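Long-range contacts in C-type diheme-containing protein (Kuenenia stuttgartiensis, PDB 6H5L), which carries two covalently bound c-type hemes and probably transfers electrons within a large multiheme reductase complex of an anammox bacterium: residues I1-E6 against T61-Y66; K5-E10 against V93-S98; E122-A127 against R208-H213. All blocks are in the same frame, centred on the assembly; numbering follows the deposited sequence.

Overall arrangement
The chain opens with an extended N-terminal arm that serves two contacts. In contact 1, residues 1-6 reach the start of helix 62-71; in contact 2, residues 5-10 reach helix 93-97. The smaller loop therefore lies almost wholly inside the larger one, K5 and E6 are shared, and the centres are about 9 Å apart. D62 and K97 join the two contacts through a salt bridge, and I3 packs on V93. Contact 3 opens only after both have closed: helix 122-135 meets helix 205-217, closing the second cytochrome domain. Its centre is about 34 Å from that of contact 1 and about 41 Å from that of contact 2, across the chain's centre from the latter.

Contact 1: I1-E6 against T61-Y66; sequences IEIPKE and TDEDIY
K5 brings its ammonium to D62 from above the carboxylate rather than within its plane: NZ of K5 stands 58° out of that plane, 3.3 Å from OD2 of D62. The lysine chain runs roughly perpendicular to the aspartate's, and its bend at chi2 (-66°) carries NZ back to the acid. K97 salt-bridges the other oxygen, OD1, so D62 is gripped by two lysines, which would be expected to favour its charged form. Beside this polar site I3 lays CD1 against the outside of the first helical turn, 3.3 Å from D62 O and 3.7 Å from Y66 CB. Its extended chi2 (174°) sends the delta methyl straight on, while CG2 stays near D62 CB at 4.1 Å. The turn so covered starts helix 62-71, in the heme domain whose iron takes M78 as axial ligand, and its N-terminus is capped by a capping box of T61 and D64. D64 N donates to T61 OG1 at 3.0 Å; the return bond from T61 N to D64 OD2 is weak, at 3.3 Å. The Y66 ring is met obliquely by I3 CD1, and its side chain packs on E86 and R89 of helix 86-91 and on L116 of a second copy of this protein.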
loop_
_atom_site.group_PDB
_atom_site.type_symbol
_atom_site.label_atom_id
_atom_site.label_comp_id
_atom_site.label_asym_id
_atom_site.label_seq_id
_atom_site.Cartn_x
_atom_site.Cartn_y
_atom_site.Cartn_z
ATOM N N ILE B 1 19.736 32.895 -44.148
ATOM C CA ILE B 1 20.001 33.702 -45.333
ATOM C C ILE B 1 21.118 33.090 -46.167
ATOM O O ILE B 1 21.304 31.872 -46.170
ATOM C CB ILE B 1 20.332 35.157 -44.949
ATOM C CG1 ILE B 1 20.956 35.223 -43.552
ATOM C CG2 ILE B 1 19.082 36.021 -45.021
ATOM C CD1 ILE B 1 22.392 34.740 -43.477
ATOM N N GLU B 2 21.863 33.932 -46.876
ATOM C CA GLU B 2 22.926 33.471 -47.759
ATOM C C GLU B 2 24.215 33.270 -46.973
ATOM O O GLU B 2 24.672 34.171 -46.268
ATOM C CB GLU B 2 23.152 34.460 -48.901
ATOM C CG GLU B 2 22.137 34.325 -50.022
ATOM C CD GLU B 2 22.087 32.916 -50.587
ATOM O OE1 GLU B 2 23.158 32.284 -50.714
ATOM O OE2 GLU B 2 20.975 32.434 -50.894
ATOM N N ILE B 3 24.795 32.083 -47.106
ATOM C CA ILE B 3 26.041 31.730 -46.434
ATOM C C ILE B 3 27.189 32.018 -47.398
ATOM O O ILE B 3 27.198 31.466 -48.510
ATOM C CB ILE B 3 26.046 30.258 -45.999
ATOM C CG1 ILE B 3 24.801 29.949 -45.164
ATOM C CG2 ILE B 3 27.312 29.938 -45.220
ATOM C CD1 ILE B 3 24.650 28.498 -44.803
ATOM N N PRO B 4 28.154 32.853 -47.028
ATOM C CA PRO B 4 29.225 33.200 -47.966
ATOM C C PRO B 4 30.214 32.061 -48.148
ATOM O O PRO B 4 30.376 31.200 -47.278
ATOM C CB PRO B 4 29.894 34.411 -47.299
ATOM C CG PRO B 4 29.677 34.173 -45.839
ATOM C CD PRO B 4 28.321 33.521 -45.723
ATOM N N LYS B 5 30.865 32.057 -49.312
ATOM C CA LYS B 5 32.020 31.197 -49.533
ATOM C C LYS B 5 33.309 31.847 -49.058
ATOM O O LYS B 5 34.230 31.146 -48.619
ATOM C CB LYS B 5 32.151 30.859 -51.017
ATOM C CG LYS B 5 30.861 30.400 -51.692
ATOM C CD LYS B 5 30.388 29.069 -51.138
ATOM C CE LYS B 5 29.198 28.548 -51.926
ATOM N NZ LYS B 5 28.737 27.216 -51.447
ATOM N N GLU B 6 33.378 33.175 -49.119
ATOM C CA GLU B 6 34.564 33.912 -48.719
ATOM C C GLU B 6 34.675 33.987 -47.201
ATOM O O GLU B 6 33.675 33.989 -46.478
ATOM C CB GLU B 6 34.541 35.323 -49.312
ATOM C CG GLU B 6 33.208 36.057 -49.195
ATOM C CD GLU B 6 32.297 35.821 -50.389
ATOM O OE1 GLU B 6 31.203 35.246 -50.209
ATOM O OE2 GLU B 6 32.683 36.207 -51.513
ATOM N N THR B 61 27.080 20.077 -46.396
ATOM C CA THR B 61 26.755 21.301 -47.105
ATOM C C THR B 61 26.920 22.489 -46.164
ATOM O O THR B 61 26.942 22.343 -44.939
ATOM C CB THR B 61 25.327 21.256 -47.651
ATOM O OG1 THR B 61 24.398 21.283 -46.561
ATOM C CG2 THR B 61 25.106 19.992 -48.468
ATOM N N ASP B 62 27.053 23.680 -46.752
ATOM C CA ASP B 62 27.127 24.885 -45.931
ATOM C C ASP B 62 25.883 25.042 -45.069
ATOM O O ASP B 62 25.956 25.597 -43.965
ATOM C CB ASP B 62 27.327 26.118 -46.813
ATOM C CG ASP B 62 28.636 26.082 -47.578
ATOM O OD1 ASP B 62 29.301 25.025 -47.563
ATOM O OD2 ASP B 62 29.000 27.110 -48.186
ATOM N N GLU B 63 24.740 24.546 -45.549
ATOM C CA GLU B 63 23.510 24.606 -44.767
ATOM C C GLU B 63 23.525 23.602 -43.621
ATOM O O GLU B 63 22.968 23.877 -42.553
ATOM C CB GLU B 63 22.303 24.360 -45.673
ATOM C CG GLU B 63 22.158 25.359 -46.824
ATOM C CD GLU B 63 23.126 25.094 -47.961
ATOM O OE1 GLU B 63 23.574 23.938 -48.104
ATOM O OE2 GLU B 63 23.450 26.045 -48.701
ATOM N N ASP B 64 24.159 22.441 -43.819
ATOM C CA ASP B 64 24.279 21.466 -42.739
ATOM C C ASP B 64 25.038 22.050 -41.559
ATOM O O ASP B 64 24.640 21.869 -40.402
ATOM C CB ASP B 64 24.977 20.203 -43.243
ATOM C CG ASP B 64 24.110 19.393 -44.185
ATOM O OD1 ASP B 64 22.900 19.685 -44.280
ATOM O OD2 ASP B 64 24.639 18.466 -44.834
ATOM N N ILE B 65 26.143 22.747 -41.831
ATOM C CA ILE B 65 26.941 23.330 -40.757
ATOM C C ILE B 65 26.165 24.441 -40.059
ATOM O O ILE B 65 26.121 24.509 -38.825
ATOM C CB ILE B 65 28.287 23.838 -41.305
ATOM C CG1 ILE B 65 29.049 22.698 -41.984
ATOM C CG2 ILE B 65 29.122 24.450 -40.191
ATOM C CD1 ILE B 65 30.308 23.148 -42.699
ATOM N N TYR B 66 25.537 25.326 -40.838
ATOM C CA TYR B 66 24.740 26.399 -40.253
ATOM C C TYR B 66 23.613 25.852 -39.387
ATOM O O TYR B 66 23.258 26.462 -38.374
ATOM C CB TYR B 66 24.172 27.290 -41.360
ATOM C CG TYR B 66 23.380 28.475 -40.855
ATOM C CD1 TYR B 66 24.002 29.687 -40.586
ATOM C CD2 TYR B 66 22.009 28.379 -40.644
ATOM C CE1 TYR B 66 23.281 30.770 -40.119
ATOM C CE2 TYR B 66 21.282 29.455 -40.175
ATOM C CZ TYR B 66 21.923 30.647 -39.916
ATOM O OH TYR B 66 21.198 31.716 -39.450
#

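Contact 2: K5-E10 against V93-S98; sequences KEVTEE and VPVLKS
P94 meets K5, E6 and V7 through CB and CG of its ring, and these can be followed outward. CB comes first, 3.7 Å from the carbonyl oxygen of K5 and 3.7 Å from CG2 of V7, so one carbon touches both a backbone oxygen and a methyl group. CG, at the tip of the ring, lies 3.5 Å from E6 O. Two successive carbonyls of the arm thus lie against a single proline, a van der Waals contact of two backbone oxygens with ring carbons, to which V7 adds the apolar part. V7 and P94 lie alongside each other, pointing opposite ways; with CG1 of the valine trans to the backbone N (chi1 172°), CG2 is left for the proline and CG1 approaches CG2 of V95 at 4.3 Å. The helix holding P94 also packs V95 and L96 on Y15 of helix 9-18, consistent with the pairing of N- and C-terminal helices in the cytochrome c fold, and L96 touches heme c. On the arm, T8 N-caps helix 9-18 by accepting from G11 N. Within residues 93-98, S98 OG donates to V95 O at 2.8 Å. The ammonium nitrogens of K5 and K97, 4.8 Å apart, gather round one acid.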
loop_
_atom_site.group_PDB
_atom_site.type_symbol
_atom_site.label_atom_id
_atom_site.label_comp_id
_atom_site.label_asym_id
_atom_site.label_seq_id
_atom_site.Cartn_x
_atom_site.Cartn_y
_atom_site.Cartn_z
ATOM N N LYS B 5 30.865 32.057 -49.312
ATOM C CA LYS B 5 32.020 31.197 -49.533
ATOM C C LYS B 5 33.309 31.847 -49.058
ATOM O O LYS B 5 34.230 31.146 -48.619
ATOM C CB LYS B 5 32.151 30.859 -51.017
ATOM C CG LYS B 5 30.861 30.400 -51.692
ATOM C CD LYS B 5 30.388 29.069 -51.138
ATOM C CE LYS B 5 29.198 28.548 -51.926
ATOM N NZ LYS B 5 28.737 27.216 -51.447
ATOM N N GLU B 6 33.378 33.175 -49.119
ATOM C CA GLU B 6 34.564 33.912 -48.719
ATOM C C GLU B 6 34.675 33.987 -47.201
ATOM O O GLU B 6 33.675 33.989 -46.478
ATOM C CB GLU B 6 34.541 35.323 -49.312
ATOM C CG GLU B 6 33.208 36.057 -49.195
ATOM C CD GLU B 6 32.297 35.821 -50.389
ATOM O OE1 GLU B 6 31.203 35.246 -50.209
ATOM O OE2 GLU B 6 32.683 36.207 -51.513
ATOM N N VAL B 7 35.911 34.055 -46.724
ATOM C CA VAL B 7 36.200 34.216 -45.305
ATOM C C VAL B 7 36.339 35.701 -45.002
ATOM O O VAL B 7 37.023 36.433 -45.727
ATOM C CB VAL B 7 37.473 33.444 -44.912
ATOM C CG1 VAL B 7 37.885 33.777 -43.487
ATOM C CG2 VAL B 7 37.251 31.950 -45.069
ATOM N N THR B 8 35.692 36.148 -43.930
ATOM C CA THR B 8 35.652 37.556 -43.572
ATOM C C THR B 8 36.336 37.778 -42.230
ATOM O O THR B 8 36.559 36.842 -41.457
ATOM C CB THR B 8 34.209 38.074 -43.502
ATOM O OG1 THR B 8 33.607 37.639 -42.276
ATOM C CG2 THR B 8 33.397 37.540 -44.671
ATOM N N GLU B 9 36.665 39.044 -41.963
ATOM C CA GLU B 9 37.227 39.406 -40.667
ATOM C C GLU B 9 36.204 39.222 -39.554
ATOM O O GLU B 9 36.555 38.803 -38.446
ATOM C CB GLU B 9 37.734 40.848 -40.697
ATOM C CG GLU B 9 39.121 41.002 -41.297
ATOM C CD GLU B 9 40.202 40.392 -40.424
ATOM O OE1 GLU B 9 40.241 40.708 -39.216
ATOM O OE2 GLU B 9 41.009 39.591 -40.944
ATOM N N GLU B 10 34.937 39.539 -39.826
ATOM C CA GLU B 10 33.884 39.277 -38.851
ATOM C C GLU B 10 33.799 37.792 -38.525
ATOM O O GLU B 10 33.646 37.411 -37.358
ATOM C CB GLU B 10 32.541 39.786 -39.372
ATOM C CG GLU B 10 31.397 39.623 -38.382
ATOM C CD GLU B 10 30.034 39.693 -39.044
ATOM O OE1 GLU B 10 29.981 39.699 -40.293
ATOM O OE2 GLU B 10 29.019 39.735 -38.318
ATOM N N VAL B 93 30.827 29.710 -40.974
ATOM C CA VAL B 93 30.818 28.490 -41.780
ATOM C C VAL B 93 32.089 28.343 -42.617
ATOM O O VAL B 93 32.715 27.277 -42.557
ATOM C CB VAL B 93 29.538 28.420 -42.629
ATOM C CG1 VAL B 93 29.564 27.198 -43.535
ATOM C CG2 VAL B 93 28.310 28.399 -41.730
ATOM N N PRO B 94 32.520 29.348 -43.395
ATOM C CA PRO B 94 33.773 29.167 -44.149
ATOM C C PRO B 94 34.991 29.029 -43.255
ATOM O O PRO B 94 35.954 28.356 -43.642
ATOM C CB PRO B 94 33.856 30.433 -45.015
ATOM C CG PRO B 94 32.490 31.023 -44.983
ATOM C CD PRO B 94 31.929 30.670 -43.654
ATOM N N VAL B 95 34.981 29.656 -42.076
ATOM C CA VAL B 95 36.092 29.503 -41.139
ATOM C C VAL B 95 36.249 28.040 -40.746
ATOM O O VAL B 95 37.360 27.497 -40.725
ATOM C CB VAL B 95 35.883 30.400 -39.906
ATOM C CG1 VAL B 95 37.081 30.304 -38.971
ATOM C CG2 VAL B 95 35.638 31.842 -40.327
ATOM N N LEU B 96 35.131 27.382 -40.426
ATOM C CA LEU B 96 35.165 25.952 -40.133
ATOM C C LEU B 96 35.594 25.146 -41.353
ATOM O O LEU B 96 36.286 24.130 -41.223
ATOM C CB LEU B 96 33.795 25.487 -39.638
ATOM C CG LEU B 96 33.514 25.538 -38.134
ATOM C CD1 LEU B 96 33.624 26.953 -37.585
ATOM C CD2 LEU B 96 32.144 24.950 -37.823
ATOM N N LYS B 97 35.190 25.585 -42.550
ATOM C CA LYS B 97 35.570 24.876 -43.767
ATOM C C LYS B 97 37.056 25.019 -44.063
ATOM O O LYS B 97 37.666 24.098 -44.618
ATOM C CB LYS B 97 34.744 25.380 -44.954
ATOM C CG LYS B 97 33.246 25.184 -44.802
ATOM C CD LYS B 97 32.487 25.687 -46.020
ATOM C CE LYS B 97 32.731 24.798 -47.229
ATOM N NZ LYS B 97 31.995 25.277 -48.431
ATOM N N SER B 98 37.656 26.155 -43.696
ATOM C CA SER B 98 39.067 26.390 -43.980
ATOM C C SER B 98 39.994 25.538 -43.124
ATOM O O SER B 98 41.201 25.513 -43.388
ATOM C CB SER B 98 39.406 27.870 -43.783
ATOM O OG SER B 98 39.427 28.215 -42.410
#

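Contact 3: E122-A127 against R208-H213; sequences ERTILA and RWYLTH. With HEC (heme c), chain K.
Helices 122-127 and 208-213 cross almost perpendicularly (-94°), their axes 7.1 Å apart at the closest, with T124 CA only 4.8 Å from Y210 CA. Such a near-right-angle crossing of the first and last helices of a heme domain is the hallmark of the cytochrome c fold. T124 and A127, three residues apart on helix 122-135, flank Y210, and their small size is consistent with the close approach. CG2 of T124 lies 3.9 Å from CD1 of the tyrosine, and CB of A127 lies 3.9 Å from CD2, both approaching the ring obliquely. With the ring of Y210 cut back to an alanine, T124 CG2 and A127 CB would probably lose their shared aromatic partner and a gap would open at the crossing. The threonine hydroxyl takes the position between backbone N and carbonyl carbon (chi1 60°), which points it at the edge of the H213 ring, near its plane. There OG1 of T124 and ND1 of H213 share a hydrogen bond of 3.1 Å, while T121 N donates to the same hydroxyl. I125 CG1 adds an apolar touch on H213 CB at 4.1 Å. On the side of helix 205-217 turned from this crossing, L211 places CD2 3.6 Å from the heme methyl CMB. W209 stacks on Y184 of helix 180-189, R208 bonds Y184 and T188 there, and E122 salt-bridges R96 of the hydroxylamine oxidoreductase-like chain, so the crossing lies between helix 180-189 and a partner protein.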
loop_
_atom_site.group_PDB
_atom_site.type_symbol
_atom_site.label_atom_id
_atom_site.label_comp_id
_atom_site.label_asym_id
_atom_site.label_seq_id
_atom_site.Cartn_x
_atom_site.Cartn_y
_atom_site.Cartn_z
ATOM N N GLU B 122 1.286 0.076 -35.340
ATOM C CA GLU B 122 1.772 -1.110 -34.641
ATOM C C GLU B 122 2.560 -2.015 -35.577
ATOM O O GLU B 122 3.457 -2.740 -35.133
ATOM C CB GLU B 122 0.607 -1.891 -34.028
ATOM C CG GLU B 122 -0.065 -1.223 -32.843
ATOM C CD GLU B 122 -1.103 -2.119 -32.187
ATOM O OE1 GLU B 122 -0.973 -2.401 -30.977
ATOM O OE2 GLU B 122 -2.048 -2.546 -32.883
ATOM N N ARG B 123 2.234 -1.991 -36.871
ATOM C CA ARG B 123 2.933 -2.838 -37.831
ATOM C C ARG B 123 4.339 -2.316 -38.100
ATOM O O ARG B 123 5.310 -3.083 -38.087
ATOM C CB ARG B 123 2.133 -2.925 -39.131
ATOM C CG ARG B 123 2.700 -3.912 -40.132
ATOM C CD ARG B 123 2.461 -5.339 -39.677
ATOM N NE ARG B 123 1.273 -5.921 -40.293
ATOM C CZ ARG B 123 0.696 -7.044 -39.877
ATOM N NH1 ARG B 123 1.188 -7.698 -38.834
ATOM N NH2 ARG B 123 -0.379 -7.506 -40.499
ATOM N N THR B 124 4.466 -1.011 -38.356
ATOM C CA THR B 124 5.771 -0.438 -38.674
ATOM C C THR B 124 6.735 -0.541 -37.501
ATOM O O THR B 124 7.943 -0.716 -37.706
ATOM C CB THR B 124 5.615 1.022 -39.102
ATOM O OG1 THR B 124 5.012 1.774 -38.041
ATOM C CG2 THR B 124 4.746 1.124 -40.346
ATOM N N ILE B 125 6.230 -0.430 -36.271
ATOM C CA ILE B 125 7.098 -0.508 -35.100
ATOM C C ILE B 125 7.672 -1.912 -34.948
ATOM O O ILE B 125 8.857 -2.082 -34.635
ATOM C CB ILE B 125 6.330 -0.066 -33.840
ATOM C CG1 ILE B 125 5.957 1.416 -33.934
ATOM C CG2 ILE B 125 7.151 -0.334 -32.590
ATOM C CD1 ILE B 125 5.094 1.905 -32.789
ATOM N N LEU B 126 6.849 -2.939 -35.177
ATOM C CA LEU B 126 7.332 -4.310 -35.044
ATOM C C LEU B 126 8.289 -4.682 -36.168
ATOM O O LEU B 126 9.199 -5.494 -35.961
ATOM C CB LEU B 126 6.155 -5.283 -34.998
ATOM C CG LEU B 126 5.686 -5.708 -33.603
ATOM C CD1 LEU B 126 5.381 -4.500 -32.728
ATOM C CD2 LEU B 126 4.474 -6.619 -33.700
ATOM N N ALA B 127 8.106 -4.107 -37.359
ATOM C CA ALA B 127 9.062 -4.339 -38.436
ATOM C C ALA B 127 10.404 -3.690 -38.131
ATOM O O ALA B 127 11.448 -4.199 -38.555
ATOM C CB ALA B 127 8.506 -3.818 -39.761
ATOM N N ARG B 208 13.846 2.011 -43.303
ATOM C CA ARG B 208 14.430 2.960 -42.364
ATOM C C ARG B 208 13.375 3.817 -41.677
ATOM O O ARG B 208 13.637 4.340 -40.588
ATOM C CB ARG B 208 15.454 3.846 -43.074
ATOM C CG ARG B 208 16.683 3.082 -43.548
ATOM C CD ARG B 208 17.780 4.014 -44.037
ATOM N NE ARG B 208 17.314 4.887 -45.108
ATOM C CZ ARG B 208 17.246 4.532 -46.387
ATOM N NH1 ARG B 208 17.613 3.313 -46.760
ATOM N NH2 ARG B 208 16.809 5.394 -47.292
ATOM N N TRP B 209 12.195 3.972 -42.279
ATOM C CA TRP B 209 11.081 4.568 -41.550
ATOM C C TRP B 209 10.519 3.590 -40.526
ATOM O O TRP B 209 10.142 3.994 -39.420
ATOM C CB TRP B 209 9.987 5.024 -42.516
ATOM C CG TRP B 209 10.329 6.273 -43.275
ATOM C CD1 TRP B 209 10.573 6.378 -44.612
ATOM C CD2 TRP B 209 10.471 7.595 -42.736
ATOM N NE1 TRP B 209 10.855 7.682 -44.942
ATOM C CE2 TRP B 209 10.800 8.449 -43.809
ATOM C CE3 TRP B 209 10.352 8.139 -41.454
ATOM C CZ2 TRP B 209 11.011 9.815 -43.638
ATOM C CZ3 TRP B 209 10.561 9.497 -41.286
ATOM C CH2 TRP B 209 10.889 10.319 -42.372
ATOM N N TYR B 210 10.446 2.303 -40.879
ATOM C CA TYR B 210 10.111 1.278 -39.892
ATOM C C TYR B 210 11.082 1.331 -38.720
ATOM O O TYR B 210 10.673 1.338 -37.553
ATOM C CB TYR B 210 10.144 -0.118 -40.522
ATOM C CG TYR B 210 9.275 -0.336 -41.743
ATOM C CD1 TYR B 210 8.195 0.493 -42.025
ATOM C CD2 TYR B 210 9.533 -1.391 -42.610
ATOM C CE1 TYR B 210 7.407 0.280 -43.144
ATOM C CE2 TYR B 210 8.753 -1.610 -43.726
ATOM C CZ TYR B 210 7.690 -0.773 -43.988
ATOM O OH TYR B 210 6.910 -0.990 -45.101
ATOM N N LEU B 211 12.381 1.360 -39.025
ATOM C CA LEU B 211 13.399 1.415 -37.982
ATOM C C LEU B 211 13.286 2.696 -37.168
ATOM O O LEU B 211 13.420 2.673 -35.939
ATOM C CB LEU B 211 14.785 1.299 -38.612
ATOM C CG LEU B 211 16.008 1.327 -37.699
ATOM C CD1 LEU B 211 16.015 0.125 -36.771
ATOM C CD2 LEU B 211 17.275 1.370 -38.539
ATOM N N THR B 212 13.046 3.826 -37.837
ATOM C CA THR B 212 12.864 5.086 -37.122
ATOM C C THR B 212 11.693 5.004 -36.152
ATOM O O THR B 212 11.793 5.458 -35.007
ATOM C CB THR B 212 12.654 6.230 -38.115
ATOM O OG1 THR B 212 13.853 6.438 -38.871
ATOM C CG2 THR B 212 12.286 7.510 -37.391
ATOM N N HIS B 213 10.575 4.419 -36.592
ATOM C CA HIS B 213 9.397 4.328 -35.733
ATOM C C HIS B 213 9.685 3.515 -34.478
ATOM O O HIS B 213 9.206 3.854 -33.389
ATOM C CB HIS B 213 8.226 3.725 -36.510
ATOM C CG HIS B 213 7.729 4.596 -37.622
ATOM N ND1 HIS B 213 6.911 4.126 -38.627
ATOM C CD2 HIS B 213 7.932 5.909 -37.886
ATOM C CE1 HIS B 213 6.633 5.110 -39.463
ATOM N NE2 HIS B 213 7.240 6.203 -39.036
HETATM FE FE HEC K . 24.018 3.614 -33.445
HETATM C CHA HEC K . 24.403 6.964 -32.796
HETATM C CHB HEC K . 20.636 4.093 -33.827
HETATM C CHC HEC K . 23.659 0.350 -34.449
HETATM C CHD HEC K . 27.192 2.949 -32.357
HETATM N NA HEC K . 22.756 5.247 -33.388
HETATM C C1A HEC K . 23.112 6.518 -32.982
HETATM C C2A HEC K . 21.897 7.289 -32.795
HETATM C C3A HEC K . 20.857 6.493 -33.077
HETATM C C4A HEC K . 21.377 5.194 -33.457
HETATM C CMA HEC K . 19.362 6.878 -33.016
HETATM C CAA HEC K . 21.827 8.765 -32.340
HETATM C CBA HEC K . 21.525 9.674 -33.530
HETATM C CGA HEC K . 21.504 11.110 -33.073
HETATM O O1A HEC K . 21.852 11.370 -31.893
HETATM O O2A HEC K . 21.143 11.997 -33.889
HETATM N NB HEC K . 22.424 2.410 -33.958
HETATM C C1B HEC K . 21.146 2.869 -34.209
HETATM C C2B HEC K . 20.437 1.848 -34.953
HETATM C C3B HEC K . 21.268 0.808 -35.125
HETATM C C4B HEC K . 22.535 1.145 -34.503
HETATM C CMB HEC K . 18.968 1.975 -35.414
HETATM C CAB HEC K . 20.977 -0.531 -35.844
HETATM C CBB HEC K . 20.623 -0.339 -37.336
HETATM N NC HEC K . 25.189 1.945 -33.371
HETATM C C1C HEC K . 24.879 0.712 -33.915
HETATM C C2C HEC K . 26.092 -0.082 -33.948
HETATM C C3C HEC K . 27.027 0.584 -33.254
HETATM C C4C HEC K . 26.506 1.910 -32.954
HETATM C CMC HEC K . 26.131 -1.584 -34.320
HETATM C CAC HEC K . 28.465 0.098 -32.948
HETATM C CBC HEC K . 29.286 -0.020 -34.249
HETATM N ND HEC K . 25.559 4.782 -32.673
HETATM C C1D HEC K . 26.813 4.279 -32.331
HETATM C C2D HEC K . 27.658 5.387 -31.940
HETATM C C3D HEC K . 26.786 6.644 -32.078
HETATM C C4D HEC K . 25.501 6.169 -32.537
HETATM C CMD HEC K . 29.129 5.317 -31.483
HETATM C CAD HEC K . 27.190 8.107 -31.788
HETATM C CBD HEC K . 27.064 8.389 -30.293
HETATM C CGD HEC K . 27.592 9.765 -29.980
HETATM O O1D HEC K . 27.849 10.546 -30.933
HETATM O O2D HEC K . 27.758 10.081 -28.773
#